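Local atomic coordinates of outer membrane porin protein 32 (Delftia acidovorans, PDB entry 2FGQ), a protein that forms trimeric, anion-selective channels across the bacterial outer membrane and can bind malate. Residues 196-209 / 221-233. Residues are numbered along the deposited sequence; the frame is centred on the assembly and turned at random.
Sequences VGGLATDRDEITLG and GLLQQTKFKRDIG
Phe228 presents one ring face to the aliphatic part of Arg203, whose CG sits 3.9 Å from the ring centroid, a CH-pi contact between partners of a non-hydrogen-bonded pair. Arginine suits the place because its long stem can pack on the ring while its charged end reaches on to Glu205. With CG anti to the backbone N (chi1 -177°) and the chain extended to NE, CG comes over the ring and the guanidinium is turned 74° from the ring plane. At the ring's edge lies Thr201 CG2. On the other side of the sheet, Ile206, Leu208 and Leu223 give an apolar surface consistent with facing lipid. Thr226 serves two neighbours: its CG2 lies over one face of the guanidinium, 3.8 Å from Arg203 CZ, and its OG1 meets a water shared with Arg203 NH2 and Glu205 OE1. In the guanidinium plane, Arg203 NH1 makes a salt bridge of 2.9 Å to Glu205 OE1, meeting the carboxylate from above its plane. Arg203 NE and NH2 also bond to the carbonyls of Asp129 and Arg119, so a methionine here would probably leave Glu205 without its salt-bridge partner and those carbonyls without these donors. Gln224, extended alongside Thr207, offers an amide oxygen to its hydroxyl, OG1 to OE1 2.9 Å, in the amide plane on a lone pair. Toward the polar end, Asp202 OD1 and Asp231 OD1 stand 4.3 Å apart, with a water between them and Lys193 pairing with Asp202. Asp231 N closes the pairing on Ala200 O at 3.0 Å. Reciprocal backbone bonds, such as those between Asp204 and Lys227, pair the strands antiparallel; consecutive in the chain, they form a beta hairpin, two neighbouring staves of the 16-stranded porin barrel.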
# COMPACT_ATOMS: atom_id res chain seq x y z
N VAL A 196 -17.28 -22.49 11.32
CA VAL A 196 -16.24 -23.51 11.23
C VAL A 196 -16.78 -24.55 10.30
O VAL A 196 -17.90 -25.06 10.49
CB VAL A 196 -15.99 -24.13 12.60
CG1 VAL A 196 -14.98 -25.27 12.41
CG2 VAL A 196 -15.49 -23.09 13.60
N GLY A 197 -16.04 -24.85 9.24
CA GLY A 197 -16.54 -25.76 8.22
C GLY A 197 -17.87 -25.38 7.59
O GLY A 197 -18.62 -26.27 7.18
N GLY A 198 -18.18 -24.09 7.50
CA GLY A 198 -19.42 -23.59 6.98
C GLY A 198 -20.61 -23.61 7.92
O GLY A 198 -21.71 -23.29 7.52
N LEU A 199 -20.38 -23.92 9.19
CA LEU A 199 -21.45 -24.00 10.20
C LEU A 199 -21.28 -22.90 11.25
O LEU A 199 -20.19 -22.74 11.82
CB LEU A 199 -21.46 -25.38 10.88
CG LEU A 199 -22.25 -26.48 10.14
CD1 LEU A 199 -21.75 -26.71 8.76
CD2 LEU A 199 -22.15 -27.78 10.95
N ALA A 200 -22.36 -22.19 11.52
CA ALA A 200 -22.36 -21.05 12.44
C ALA A 200 -21.83 -21.49 13.80
O ALA A 200 -22.23 -22.54 14.31
CB ALA A 200 -23.76 -20.50 12.59
N THR A 201 -20.97 -20.66 14.37
CA THR A 201 -20.20 -20.98 15.58
C THR A 201 -19.95 -19.68 16.34
O THR A 201 -19.67 -18.66 15.73
CB THR A 201 -18.86 -21.62 15.20
OG1 THR A 201 -19.07 -22.89 14.57
CG2 THR A 201 -17.98 -21.93 16.38
N ASP A 202 -20.14 -19.71 17.65
CA ASP A 202 -19.74 -18.60 18.51
C ASP A 202 -18.32 -18.83 19.00
O ASP A 202 -17.97 -19.94 19.40
CB ASP A 202 -20.61 -18.53 19.77
CG ASP A 202 -22.03 -18.12 19.52
OD1 ASP A 202 -22.38 -17.61 18.44
OD2 ASP A 202 -22.92 -18.33 20.40
N ARG A 203 -17.53 -17.78 19.03
CA ARG A 203 -16.21 -17.81 19.62
C ARG A 203 -16.32 -17.03 20.93
O ARG A 203 -16.40 -15.80 20.94
CB ARG A 203 -15.19 -17.15 18.68
CG ARG A 203 -13.76 -17.18 19.16
CD ARG A 203 -12.85 -16.26 18.36
NE ARG A 203 -11.43 -16.54 18.55
CZ ARG A 203 -10.74 -16.22 19.65
NH1 ARG A 203 -11.32 -15.54 20.65
NH2 ARG A 203 -9.46 -16.53 19.72
N ASP A 204 -16.29 -17.75 22.04
CA ASP A 204 -16.44 -17.19 23.38
C ASP A 204 -15.07 -17.18 24.06
O ASP A 204 -14.36 -18.16 24.01
CB ASP A 204 -17.40 -18.07 24.22
CG ASP A 204 -18.77 -18.15 23.65
OD1 ASP A 204 -19.18 -17.20 22.94
OD2 ASP A 204 -19.53 -19.12 23.90
N GLU A 205 -14.70 -16.08 24.70
CA GLU A 205 -13.39 -15.95 25.31
C GLU A 205 -13.51 -15.23 26.64
O GLU A 205 -14.07 -14.14 26.73
CB GLU A 205 -12.51 -15.14 24.37
CG GLU A 205 -11.04 -15.00 24.68
CD GLU A 205 -10.43 -13.90 23.82
OE1 GLU A 205 -9.79 -14.26 22.80
OE2 GLU A 205 -10.64 -12.69 24.15
N ILE A 206 -12.96 -15.84 27.67
CA ILE A 206 -12.86 -15.23 28.98
C ILE A 206 -11.39 -15.22 29.36
O ILE A 206 -10.70 -16.24 29.25
CB ILE A 206 -13.74 -15.96 30.01
CG1 ILE A 206 -13.61 -15.27 31.37
CG2 ILE A 206 -13.30 -17.36 30.16
CD1 ILE A 206 -14.65 -15.65 32.37
N THR A 207 -10.90 -14.08 29.81
CA THR A 207 -9.48 -13.89 30.07
C THR A 207 -9.27 -13.13 31.38
O THR A 207 -9.93 -12.14 31.63
CB THR A 207 -8.84 -13.06 28.93
OG1 THR A 207 -9.23 -13.59 27.67
CG2 THR A 207 -7.32 -13.19 28.97
N LEU A 208 -8.37 -13.63 32.23
CA LEU A 208 -8.00 -12.97 33.47
C LEU A 208 -6.51 -12.75 33.49
O LEU A 208 -5.78 -13.68 33.25
CB LEU A 208 -8.45 -13.85 34.65
CG LEU A 208 -8.19 -13.28 36.04
CD1 LEU A 208 -9.04 -12.07 36.31
CD2 LEU A 208 -8.42 -14.35 37.12
N GLY A 209 -6.05 -11.53 33.77
CA GLY A 209 -4.63 -11.27 33.83
C GLY A 209 -4.31 -10.42 35.05
O GLY A 209 -5.15 -9.66 35.51
N GLY A 221 0.86 -12.87 35.06
CA GLY A 221 0.15 -14.09 34.75
C GLY A 221 -1.15 -13.84 33.97
O GLY A 221 -1.75 -12.76 34.02
N LEU A 222 -1.57 -14.86 33.23
CA LEU A 222 -2.76 -14.76 32.36
C LEU A 222 -3.39 -16.17 32.38
O LEU A 222 -2.67 -17.18 32.29
CB LEU A 222 -2.35 -14.44 30.92
CG LEU A 222 -2.35 -13.04 30.27
CD1 LEU A 222 -1.72 -13.07 28.88
CD2 LEU A 222 -3.75 -12.43 30.13
N LEU A 223 -4.71 -16.23 32.48
CA LEU A 223 -5.51 -17.44 32.27
C LEU A 223 -6.57 -17.10 31.23
O LEU A 223 -7.16 -16.04 31.28
CB LEU A 223 -6.24 -17.82 33.55
CG LEU A 223 -5.40 -17.95 34.79
CD1 LEU A 223 -6.32 -17.98 35.98
CD2 LEU A 223 -4.58 -19.24 34.67
N GLN A 224 -6.86 -18.04 30.33
CA GLN A 224 -7.84 -17.80 29.32
C GLN A 224 -8.52 -19.08 28.91
O GLN A 224 -7.86 -20.11 28.76
CB GLN A 224 -7.18 -17.20 28.05
CG GLN A 224 -8.16 -16.71 27.00
CD GLN A 224 -7.43 -16.06 25.83
OE1 GLN A 224 -7.60 -14.83 25.58
NE2 GLN A 224 -6.61 -16.83 25.13
N GLN A 225 -9.84 -19.01 28.73
CA GLN A 225 -10.59 -20.08 28.09
C GLN A 225 -11.22 -19.55 26.84
O GLN A 225 -11.92 -18.53 26.88
CB GLN A 225 -11.67 -20.66 29.00
CG GLN A 225 -12.42 -21.78 28.33
CD GLN A 225 -13.37 -22.49 29.27
OE1 GLN A 225 -14.54 -22.16 29.30
NE2 GLN A 225 -12.86 -23.43 30.06
N THR A 226 -10.94 -20.23 25.72
CA THR A 226 -11.52 -19.88 24.44
C THR A 226 -12.34 -21.07 23.98
O THR A 226 -11.82 -22.19 23.87
CB THR A 226 -10.41 -19.64 23.46
OG1 THR A 226 -9.57 -18.60 23.97
CG2 THR A 226 -10.97 -19.11 22.16
N LYS A 227 -13.62 -20.85 23.72
CA LYS A 227 -14.51 -21.93 23.29
C LYS A 227 -15.15 -21.54 21.97
O LYS A 227 -15.85 -20.53 21.90
CB LYS A 227 -15.60 -22.14 24.35
CG LYS A 227 -16.55 -23.28 24.10
CD LYS A 227 -17.43 -23.69 25.33
CE LYS A 227 -17.40 -22.71 26.46
NZ LYS A 227 -18.66 -22.88 27.36
N PHE A 228 -14.94 -22.34 20.92
CA PHE A 228 -15.72 -22.22 19.71
C PHE A 228 -16.89 -23.21 19.83
O PHE A 228 -16.69 -24.43 19.76
CB PHE A 228 -14.88 -22.54 18.48
CG PHE A 228 -13.83 -21.49 18.09
CD1 PHE A 228 -12.63 -21.40 18.73
CD2 PHE A 228 -14.05 -20.67 17.00
CE1 PHE A 228 -11.64 -20.49 18.32
CE2 PHE A 228 -13.06 -19.78 16.53
CZ PHE A 228 -11.87 -19.70 17.18
N LYS A 229 -18.07 -22.67 20.04
CA LYS A 229 -19.29 -23.44 20.30
C LYS A 229 -20.17 -23.40 19.05
O LYS A 229 -20.69 -22.35 18.68
CB LYS A 229 -20.03 -22.83 21.48
CG LYS A 229 -21.18 -23.64 21.98
CD LYS A 229 -21.64 -23.23 23.40
CE LYS A 229 -23.15 -23.34 23.52
NZ LYS A 229 -23.64 -24.68 23.08
N ARG A 230 -20.31 -24.53 18.39
CA ARG A 230 -21.04 -24.60 17.13
C ARG A 230 -22.52 -24.69 17.42
O ARG A 230 -22.94 -25.40 18.33
CB ARG A 230 -20.50 -25.81 16.36
CG ARG A 230 -21.04 -26.02 15.00
CD ARG A 230 -20.31 -27.10 14.26
NE ARG A 230 -20.49 -28.39 14.92
CZ ARG A 230 -20.01 -29.55 14.44
NH1 ARG A 230 -19.31 -29.58 13.33
NH2 ARG A 230 -20.21 -30.68 15.12
N ASP A 231 -23.33 -23.93 16.68
CA ASP A 231 -24.78 -23.83 16.95
C ASP A 231 -25.46 -25.21 16.95
O ASP A 231 -26.32 -25.44 17.80
CB ASP A 231 -25.51 -22.94 15.93
CG ASP A 231 -25.18 -21.46 16.05
OD1 ASP A 231 -24.25 -21.06 16.80
OD2 ASP A 231 -25.85 -20.63 15.39
N ILE A 232 -25.10 -26.09 16.03
CA ILE A 232 -25.75 -27.40 15.94
C ILE A 232 -25.26 -28.37 17.01
O ILE A 232 -25.73 -29.52 17.06
CB ILE A 232 -25.60 -28.08 14.55
CG1 ILE A 232 -24.15 -28.42 14.24
CG2 ILE A 232 -26.32 -27.27 13.47
CD1 ILE A 232 -23.95 -29.63 13.35
N GLY A 233 -24.25 -27.97 17.77
CA GLY A 233 -23.63 -28.82 18.76
C GLY A 233 -22.16 -29.03 18.50
O GLY A 233 -21.72 -28.99 17.35
O HOH W 1 -18.08 -27.69 11.54
O HOH W 2 -23.82 -24.81 13.58
O HOH W 3 -23.11 -18.68 16.06
O HOH W 4 -25.62 -18.77 18.89
O HOH W 5 -8.51 -16.60 22.44